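Local coordinates for protein SmhB (Serratia marcescens, PDB 6ZZ5) that is the B component of the tripartite Smh alpha-pore-forming toxin and probably helps build the pore that the toxin opens in target membranes, at residues Y7-D10 with G11-Q15; I72-N75 with V76-I79; Y116-V119 with S120-T123. One frame throughout, in Å; residues are numbered along the deposited sequence.

Interaction 1: Y7-D10 with G11-Q15; sequences YMND and GMNAQ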
ATOM      1  N   TYR A   7       3.023   4.937  18.964  1.00 21.12           N
ATOM      2  CA  TYR A   7       3.859   4.535  17.806  1.00 20.96           C
ATOM      3  C   TYR A   7       3.202   3.314  17.161  1.00 21.12           C
ATOM      4  O   TYR A   7       3.141   3.263  15.930  1.00 20.40           O
ATOM      5  CB  TYR A   7       5.286   4.133  18.187  1.00 21.73           C
ATOM      6  CG  TYR A   7       6.256   5.203  18.583  1.00 35.75           C
ATOM      7  CD1 TYR A   7       6.286   6.430  17.934  1.00 47.75           C
ATOM      8  CD2 TYR A   7       7.242   4.944  19.535  1.00 45.35           C
ATOM      9  CE1 TYR A   7       7.228   7.397  18.268  1.00 42.60           C
ATOM     10  CE2 TYR A   7       8.163   5.914  19.915  1.00 40.56           C
ATOM     11  CZ  TYR A   7       8.163   7.138  19.263  1.00 49.97           C
ATOM     12  OH  TYR A   7       9.081   8.089  19.610  1.00 48.42           O
ATOM     13  N   MET A   8       2.750   2.341  17.975  1.00 20.77           N
ATOM     14  CA  MET A   8       1.985   1.160  17.507  1.00 18.67           C
ATOM     15  C   MET A   8       0.774   1.609  16.681  1.00 21.31           C
ATOM     16  O   MET A   8       0.564   1.066  15.588  1.00 18.88           O
ATOM     17  CB  MET A   8       1.532   0.250  18.644  1.00 21.14           C
ATOM     18  CG  MET A   8       2.721  -0.459  19.386  1.00 22.11           C
ATOM     19  SD  MET A   8       3.507  -1.755  18.396  1.00 26.09           S
ATOM     20  CE  MET A   8       2.108  -2.909  18.436  1.00 18.26           C
ATOM     21  N   ASN A   9      -0.028   2.512  17.214  1.00 16.95           N
ATOM     22  CA  ASN A   9      -1.255   2.973  16.558  1.00 21.41           C
ATOM     23  C   ASN A   9      -0.889   3.657  15.235  1.00 22.23           C
ATOM     24  O   ASN A   9      -1.569   3.380  14.228  1.00 20.86           O
ATOM     25  CB  ASN A   9      -2.062   3.899  17.472  1.00 20.33           C
ATOM     26  CG  ASN A   9      -3.440   4.109  16.905  1.00 18.75           C
ATOM     27  OD1 ASN A   9      -4.187   3.147  16.692  1.00 23.05           O
ATOM     28  ND2 ASN A   9      -3.795   5.362  16.702  1.00 18.42           N
ATOM     29  N   ASP A  10       0.107   4.548  15.237  1.00 19.46           N
ATOM     30  CA  ASP A  10       0.482   5.296  14.015  1.00 22.45           C
ATOM     31  C   ASP A  10       1.034   4.318  12.978  1.00 18.57           C
ATOM     32  O   ASP A  10       0.725   4.514  11.811  1.00 18.82           O
ATOM     33  CB  ASP A  10       1.522   6.375  14.305  1.00 21.84           C
ATOM     34  CG  ASP A  10       0.965   7.516  15.133  1.00 30.03           C
ATOM     35  OD1 ASP A  10      -0.299   7.661  15.211  1.00 27.16           O
ATOM     36  OD2 ASP A  10       1.791   8.238  15.692  1.00 30.11           O
ATOM     37  N   GLY A  11       1.843   3.340  13.406  1.00 17.98           N
ATOM     38  CA  GLY A  11       2.396   2.300  12.497  1.00 18.69           C
ATOM     39  C   GLY A  11       1.300   1.508  11.821  1.00 19.39           C
ATOM     40  O   GLY A  11       1.387   1.245  10.570  1.00 18.64           O
ATOM     41  N   MET A  12       0.323   1.071  12.625  1.00 19.46           N
ATOM     42  CA  MET A  12      -0.811   0.261  12.150  1.00 16.43           C
ATOM     43  C   MET A  12      -1.627   1.083  11.126  1.00 16.90           C
ATOM     44  O   MET A  12      -1.994   0.512  10.090  1.00 15.81           O
ATOM     45  CB  MET A  12      -1.708  -0.141  13.316  1.00 17.89           C
ATOM     46  CG  MET A  12      -2.878  -0.893  12.855  1.00 18.94           C
ATOM     47  SD  MET A  12      -3.889  -1.403  14.246  1.00 21.04           S
ATOM     48  CE  MET A  12      -4.638   0.125  14.782  1.00 22.23           C
ATOM     49  N   ASN A  13      -1.963   2.329  11.437  1.00 18.33           N
ATOM     50  CA  ASN A  13      -2.784   3.185  10.550  1.00 18.18           C
ATOM     51  C   ASN A  13      -2.025   3.394   9.219  1.00 21.02           C
ATOM     52  O   ASN A  13      -2.674   3.237   8.154  1.00 16.57           O
ATOM     53  CB  ASN A  13      -3.138   4.529  11.182  1.00 20.46           C
ATOM     54  CG  ASN A  13      -4.140   4.421  12.325  1.00 19.48           C
ATOM     55  OD1 ASN A  13      -4.807   3.396  12.479  1.00 17.24           O
ATOM     56  ND2 ASN A  13      -4.276   5.502  13.084  1.00 19.84           N
ATOM     57  N   ALA A  14      -0.717   3.689   9.275  1.00 16.43           N
ATOM     58  CA  ALA A  14       0.086   4.021   8.071  1.00 18.01           C
ATOM     59  C   ALA A  14       0.263   2.764   7.215  1.00 21.71           C
ATOM     60  O   ALA A  14       0.104   2.851   5.994  1.00 19.66           O
ATOM     61  CB  ALA A  14       1.407   4.634   8.459  1.00 18.54           C
ATOM     62  N   GLN A  15       0.513   1.596   7.830  1.00 15.51           N
ATOM     63  CA  GLN A  15       0.811   0.400   7.042  1.00 16.57           C
ATOM     64  C   GLN A  15      -0.479  -0.101   6.410  1.00 14.52           C
ATOM     65  O   GLN A  15      -0.429  -0.534   5.281  1.00 14.09           O
ATOM     66  CB  GLN A  15       1.375  -0.725   7.875  1.00 18.06           C
ATOM     67  CG  GLN A  15       1.836  -1.886   7.039  1.00 16.80           C
ATOM     68  CD  GLN A  15       2.581  -2.942   7.828  1.00 19.38           C
ATOM     69  OE1 GLN A  15       2.179  -3.391   8.889  1.00 17.23           O
ATOM     70  NE2 GLN A  15       3.658  -3.418   7.246  1.00 16.66           N
TER
HETATM   71  O   HOH W   1      -6.109   3.127  14.870  1.00 19.46           O
HETATM   72  O   HOH W   2      -5.960   6.395  15.396  1.00 28.12           O
HETATM   73  O   HOH W   3      -2.195   7.555  12.698  1.00 24.71           O

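Interaction 2: I72-N75 with V76-I79; sequences IIRN and VTNI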
ATOM      1  N   ILE A  72       0.162  -8.339   6.411  1.00 19.49           N
ATOM      2  CA  ILE A  72      -0.195  -6.999   6.928  1.00 18.66           C
ATOM      3  C   ILE A  72      -1.493  -7.134   7.753  1.00 18.41           C
ATOM      4  O   ILE A  72      -1.598  -6.580   8.840  1.00 18.72           O
ATOM      5  CB  ILE A  72      -0.188  -5.992   5.771  1.00 20.99           C
ATOM      6  CG1 ILE A  72       1.265  -5.837   5.283  1.00 20.90           C
ATOM      7  CG2 ILE A  72      -0.772  -4.682   6.246  1.00 21.07           C
ATOM      8  CD1 ILE A  72       1.460  -5.187   3.986  1.00 32.47           C
ATOM      9  N   ILE A  73      -2.447  -7.908   7.288  1.00 18.71           N
ATOM     10  CA  ILE A  73      -3.707  -8.103   8.044  1.00 20.40           C
ATOM     11  C   ILE A  73      -3.393  -8.840   9.344  1.00 22.19           C
ATOM     12  O   ILE A  73      -3.954  -8.482  10.413  1.00 19.59           O
ATOM     13  CB  ILE A  73      -4.761  -8.806   7.173  1.00 26.89           C
ATOM     14  CG1 ILE A  73      -5.130  -7.903   5.978  1.00 30.51           C
ATOM     15  CG2 ILE A  73      -5.971  -9.181   8.010  1.00 25.56           C
ATOM     16  CD1 ILE A  73      -5.924  -8.605   4.890  1.00 34.79           C
ATOM     17  N   ARG A  74      -2.530  -9.838   9.247  1.00 16.14           N
ATOM     18  CA  ARG A  74      -2.098 -10.610  10.417  1.00 16.56           C
ATOM     19  C   ARG A  74      -1.524  -9.641  11.463  1.00 21.43           C
ATOM     20  O   ARG A  74      -1.812  -9.848  12.680  1.00 18.93           O
ATOM     21  CB  ARG A  74      -1.141 -11.700   9.944  1.00 23.83           C
ATOM     22  CG  ARG A  74      -0.422 -12.426  11.056  1.00 30.11           C
ATOM     23  CD  ARG A  74      -1.426 -13.191  11.864  1.00 37.38           C
ATOM     24  NE  ARG A  74      -2.128 -14.192  11.079  1.00 52.23           N
ATOM     25  CZ  ARG A  74      -3.185 -14.875  11.519  1.00 69.73           C
ATOM     26  NH1 ARG A  74      -3.749 -15.793  10.747  1.00 63.56           N
ATOM     27  NH2 ARG A  74      -3.670 -14.629  12.727  1.00 50.37           N
ATOM     28  N   ASN A  75      -0.720  -8.654  11.019  1.00 17.89           N
ATOM     29  CA  ASN A  75      -0.062  -7.710  11.933  1.00 15.29           C
ATOM     30  C   ASN A  75      -1.180  -7.000  12.706  1.00 16.45           C
ATOM     31  O   ASN A  75      -1.043  -6.789  13.926  1.00 15.57           O
ATOM     32  CB  ASN A  75       0.804  -6.691  11.218  1.00 16.69           C
ATOM     33  CG  ASN A  75       1.379  -5.705  12.207  1.00 17.82           C
ATOM     34  OD1 ASN A  75       2.244  -6.087  12.980  1.00 19.45           O
ATOM     35  ND2 ASN A  75       0.944  -4.455  12.149  1.00 16.94           N
ATOM     36  N   VAL A  76      -2.253  -6.601  12.030  1.00 14.61           N
ATOM     37  CA  VAL A  76      -3.348  -5.865  12.711  1.00 16.18           C
ATOM     38  C   VAL A  76      -3.972  -6.808  13.751  1.00 15.62           C
ATOM     39  O   VAL A  76      -4.313  -6.317  14.855  1.00 16.43           O
ATOM     40  CB  VAL A  76      -4.399  -5.331  11.711  1.00 16.11           C
ATOM     41  CG1 VAL A  76      -5.563  -4.734  12.444  1.00 21.61           C
ATOM     42  CG2 VAL A  76      -3.804  -4.345  10.733  1.00 18.59           C
ATOM     43  N   THR A  77      -4.226  -8.054  13.414  1.00 15.72           N
ATOM     44  CA  THR A  77      -4.751  -9.069  14.370  1.00 20.52           C
ATOM     45  C   THR A  77      -3.791  -9.207  15.573  1.00 18.28           C
ATOM     46  O   THR A  77      -4.237  -9.350  16.732  1.00 17.54           O
ATOM     47  CB  THR A  77      -4.925 -10.439  13.691  1.00 23.24           C
ATOM     48  OG1 THR A  77      -5.799 -10.173  12.588  1.00 20.34           O
ATOM     49  CG2 THR A  77      -5.497 -11.492  14.625  1.00 28.17           C
ATOM     50  N   ASN A  78      -2.498  -9.175  15.319  1.00 18.95           N
ATOM     51  CA  ASN A  78      -1.468  -9.326  16.394  1.00 20.39           C
ATOM     52  C   ASN A  78      -1.531  -8.116  17.320  1.00 20.09           C
ATOM     53  O   ASN A  78      -1.407  -8.301  18.512  1.00 18.55           O
ATOM     54  CB  ASN A  78      -0.055  -9.472  15.816  1.00 16.62           C
ATOM     55  CG  ASN A  78       0.136 -10.766  15.076  1.00 19.41           C
ATOM     56  OD1 ASN A  78      -0.668 -11.677  15.240  1.00 17.98           O
ATOM     57  ND2 ASN A  78       1.205 -10.877  14.300  1.00 19.32           N
ATOM     58  N   ILE A  79      -1.690  -6.904  16.774  1.00 18.79           N
ATOM     59  CA  ILE A  79      -1.844  -5.694  17.601  1.00 17.58           C
ATOM     60  C   ILE A  79      -3.080  -5.909  18.473  1.00 18.82           C
ATOM     61  O   ILE A  79      -3.038  -5.624  19.652  1.00 18.34           O
ATOM     62  CB  ILE A  79      -1.942  -4.437  16.722  1.00 17.71           C
ATOM     63  CG1 ILE A  79      -0.614  -4.242  15.955  1.00 19.79           C
ATOM     64  CG2 ILE A  79      -2.311  -3.244  17.574  1.00 18.89           C
ATOM     65  CD1 ILE A  79      -0.593  -3.058  15.065  1.00 22.49           C
TER
HETATM   66  O   HOH W   4       3.080  -8.728  14.073  1.00 21.45           O

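Interaction 3: Y116-V119 with S120-T123; sequences YQEV and SANT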
ATOM      1  N   TYR A 116       5.473 -11.164  17.951  1.00 18.48           N
ATOM      2  CA  TYR A 116       4.742 -10.279  17.001  1.00 17.12           C
ATOM      3  C   TYR A 116       5.745  -9.351  16.304  1.00 20.15           C
ATOM      4  O   TYR A 116       5.592  -9.066  15.118  1.00 20.62           O
ATOM      5  CB  TYR A 116       3.613  -9.522  17.695  1.00 20.97           C
ATOM      6  CG  TYR A 116       2.482 -10.389  18.200  1.00 21.83           C
ATOM      7  CD1 TYR A 116       2.212 -11.608  17.609  1.00 22.84           C
ATOM      8  CD2 TYR A 116       1.671  -9.989  19.251  1.00 23.75           C
ATOM      9  CE1 TYR A 116       1.170 -12.422  18.033  1.00 28.28           C
ATOM     10  CE2 TYR A 116       0.609 -10.797  19.691  1.00 27.86           C
ATOM     11  CZ  TYR A 116       0.335 -11.990  19.047  1.00 31.89           C
ATOM     12  OH  TYR A 116      -0.658 -12.833  19.468  1.00 43.88           O
ATOM     13  N   GLN A 117       6.742  -8.894  17.027  1.00 17.75           N
ATOM     14  CA  GLN A 117       7.829  -8.073  16.466  1.00 20.27           C
ATOM     15  C   GLN A 117       8.539  -8.863  15.365  1.00 21.23           C
ATOM     16  O   GLN A 117       8.777  -8.275  14.302  1.00 20.09           O
ATOM     17  CB  GLN A 117       8.825  -7.658  17.545  1.00 21.68           C
ATOM     18  CG  GLN A 117       9.932  -6.804  16.965  1.00 23.02           C
ATOM     19  CD  GLN A 117      10.852  -6.294  18.038  1.00 30.70           C
ATOM     20  OE1 GLN A 117      10.519  -6.287  19.232  1.00 29.35           O
ATOM     21  NE2 GLN A 117      12.000  -5.817  17.599  1.00 26.64           N
ATOM     22  N   GLU A 118       8.868 -10.123  15.620  1.00 20.57           N
ATOM     23  CA  GLU A 118       9.568 -10.989  14.634  1.00 21.51           C
ATOM     24  C   GLU A 118       8.674 -11.186  13.415  1.00 26.14           C
ATOM     25  O   GLU A 118       9.223 -11.222  12.308  1.00 23.44           O
ATOM     26  CB  GLU A 118      10.010 -12.326  15.226  1.00 23.32           C
ATOM     27  CG  GLU A 118      10.920 -13.124  14.302  1.00 30.37           C
ATOM     28  CD  GLU A 118      12.168 -12.427  13.758  1.00 39.30           C
ATOM     29  OE1 GLU A 118      12.614 -11.378  14.312  1.00 40.42           O
ATOM     30  OE2 GLU A 118      12.670 -12.930  12.755  1.00 45.09           O
ATOM     31  N   VAL A 119       7.355 -11.318  13.587  1.00 20.20           N
ATOM     32  CA  VAL A 119       6.441 -11.366  12.424  1.00 23.44           C
ATOM     33  C   VAL A 119       6.602 -10.053  11.611  1.00 19.97           C
ATOM     34  O   VAL A 119       6.689 -10.126  10.388  1.00 18.72           O
ATOM     35  CB  VAL A 119       4.981 -11.609  12.823  1.00 21.74           C
ATOM     36  CG1 VAL A 119       4.088 -11.408  11.614  1.00 20.72           C
ATOM     37  CG2 VAL A 119       4.841 -12.993  13.460  1.00 26.61           C
ATOM     38  N   SER A 120       6.622  -8.898  12.276  1.00 20.44           N
ATOM     39  CA  SER A 120       6.687  -7.588  11.603  1.00 19.97           C
ATOM     40  C   SER A 120       8.023  -7.503  10.848  1.00 17.21           C
ATOM     41  O   SER A 120       8.077  -6.903   9.774  1.00 18.49           O
ATOM     42  CB  SER A 120       6.440  -6.452  12.550  1.00 17.92           C
ATOM     43  OG  SER A 120       7.634  -6.145  13.290  1.00 22.41           O
ATOM     44  N   ALA A 121       9.078  -8.040  11.431  1.00 18.94           N
ATOM     45  CA  ALA A 121      10.438  -8.058  10.871  1.00 21.16           C
ATOM     46  C   ALA A 121      10.479  -8.985   9.640  1.00 20.16           C
ATOM     47  O   ALA A 121      11.096  -8.598   8.637  1.00 19.77           O
ATOM     48  CB  ALA A 121      11.430  -8.489  11.907  1.00 19.68           C
ATOM     49  N   ASN A 122       9.848 -10.156   9.683  1.00 19.90           N
ATOM     50  CA  ASN A 122       9.763 -11.064   8.498  1.00 20.43           C
ATOM     51  C   ASN A 122       8.987 -10.361   7.377  1.00 20.79           C
ATOM     52  O   ASN A 122       9.422 -10.411   6.243  1.00 21.27           O
ATOM     53  CB  ASN A 122       9.254 -12.457   8.873  1.00 25.94           C
ATOM     54  CG  ASN A 122      10.343 -13.231   9.592  1.00 32.21           C
ATOM     55  OD1 ASN A 122      11.542 -12.918   9.426  1.00 38.23           O
ATOM     56  ND2 ASN A 122       9.967 -14.212  10.405  1.00 35.05           N
ATOM     57  N   THR A 123       7.909  -9.678   7.690  1.00 17.41           N
ATOM     58  CA  THR A 123       7.118  -8.894   6.719  1.00 16.25           C
ATOM     59  C   THR A 123       8.001  -7.825   6.065  1.00 16.07           C
ATOM     60  O   THR A 123       7.991  -7.734   4.829  1.00 16.31           O
ATOM     61  CB  THR A 123       5.863  -8.309   7.376  1.00 16.79           C
ATOM     62  OG1 THR A 123       5.105  -9.434   7.829  1.00 21.87           O
ATOM     63  CG2 THR A 123       5.026  -7.524   6.397  1.00 17.56           C
TER
HETATM   64  O   HOH W   5       5.771 -12.035   8.322  1.00 27.70           O

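Interaction 1: Y7-D10 with G11-Q15
Asn-13 and Asn-9, one turn apart on helix 4-30, are linked amide to amide by waters, an i/i+4 pair on this alpha-helix of the toxin's long helical bundle. Followed outward, Asn-13 CB lies 3.6 Å from Asn-9 O, the same carbonyl that takes the straight Asn-13 N-H bond (3.0 Å, 163° at the hydrogen). Because chi1 is -70°, CG lies beside its own backbone N and just beyond that oxygen, 3.4 Å from Asn-9 O. At the tip the side chain divides: Asn-13 OD1 accepts from a water that also donates to Asn-9 OD1, while ND2 gives to two other waters, one shared with Asn-9 ND2 and one that donates to Asp-10 OD1. The amide planes stand 73° apart, and the two nitrogens, both donors, are joined through water instead of directly. Asn-9 also brings OD1 to 3.6 Å from Met-12 CE, the terminal methyl, which the bend at chi3 turns back. Met-12 packs on Thr-328 and Ile-331 of helix 321-336, while Met-8 touches Trp-285 of helix 252-300. The water shared by the two OD1 atoms stands 2.6 Å from Asn-9 OD1.

Interaction 2: I72-N75 with V76-I79
Arg-74 and Asn-78 are set at an angle to each other, one helical turn apart on helix 44-92, with the guanidinium and amide planes 30° apart. Their touch is made by the aliphatic part of the arginine: Arg-74 CD lies 3.8 Å from Asn-78 OD1, and CG lies 3.9 Å from Asn-78 ND2. The chain bends at chi2 and chi3, which swings the guanidinium toward Thr-77, whose CG2 methyl comes to 4.1 Å from Arg-74 NH2. The Asn-78 amide carbon lies beyond the Arg-74 oxygen, with CG 3.2 Å from Arg-74 O, while the backbone bond from Asn-78 N uses that same oxygen.

On the neighbouring flank Asn-75 holds its amide across Ile-79, and the Ile-79 CD1 methyl meets Asn-75 ND2 at 3.6 Å. CG trans to the backbone N (chi1 177°) directs this amide toward helix 252-300, where OD1 accepts from Trp-285. The same oxygen takes a bond from a water, 3.0 Å from Asn-75 OD1, which in turn accepts from Asn-78 ND2. Thr-77 OG1 bonds to Lys-332 of helix 321-336.

The buried asparagines therefore carry their polarity into the interior between helices: a tryptophan N-H and a shared water satisfy the Asn-75 oxygen, and the Ile-79 CD1 methyl lies beside ND2, whose hydrogen bonding is met elsewhere in the structure.

Interaction 3: Y116-V119 with S120-T123
Ser-120 turns its hydroxyl back onto the preceding turn, where OG donates to Gln-117 O at 2.6 Å. That carbonyl also takes the backbone bond from Ala-121 N, so one oxygen is gripped twice. The two donors approach differently: the amide lies in the carbonyl plane, whereas the hydroxyl is tilted 17° from it and meets the C=O at 129°. A chi1 of 81° wedges OG between the serine's own backbone N and carbonyl carbon, and from there it reaches the i-3 carbonyl.

This is the familiar bond of a serine to a carbonyl of the previous turn, here inside helix 99-151 of the bundle, on the face that packs against Trp-285 and Asn-282 of helix 252-300. Gln-117 extends fully on the same face, and its amide is bonded to Thr-289 and Asp-286.

Glu-118 behaves otherwise: its chain bends at chi2, which brings OE1 to 3.9 Å from the Ala-121 methyl and OE2 to 3.5 Å from Asn-122 OD1. The carboxylate and amide planes are nearly perpendicular, and Arg-125, two turns on from Glu-118, forms a salt bridge with Glu-118 OE2 and makes a weak hydrogen bond to Asn-122 OD1. Beyond them, a water donates to Val-119 O at 3.0 Å and is hydrogen-bonded to Thr-123 OG1 at 2.7 Å.

Overall arrangement
The three contacts come in series along the chain on three successive long helices: interaction 1 on 4-30, interaction 2 on 44-92 and interaction 3 on 99-151. Interaction 2 sits centrally, its centre 11 Å from that of interaction 1 and 10 Å from that of interaction 3. It touches both: Met-12 CB meets Ile-79 CD1 at 3.6 Å, and Asn-78 CG meets Tyr-116 CD1 at 3.4 Å. Interactions 1 and 3 have centres 14 Å apart and do not touch. Three consecutive helices of the HBL-type family region thus pack side by side at about the same level, and helix 252-300, through Trp-285, joins all three in the soluble form of this toxin component.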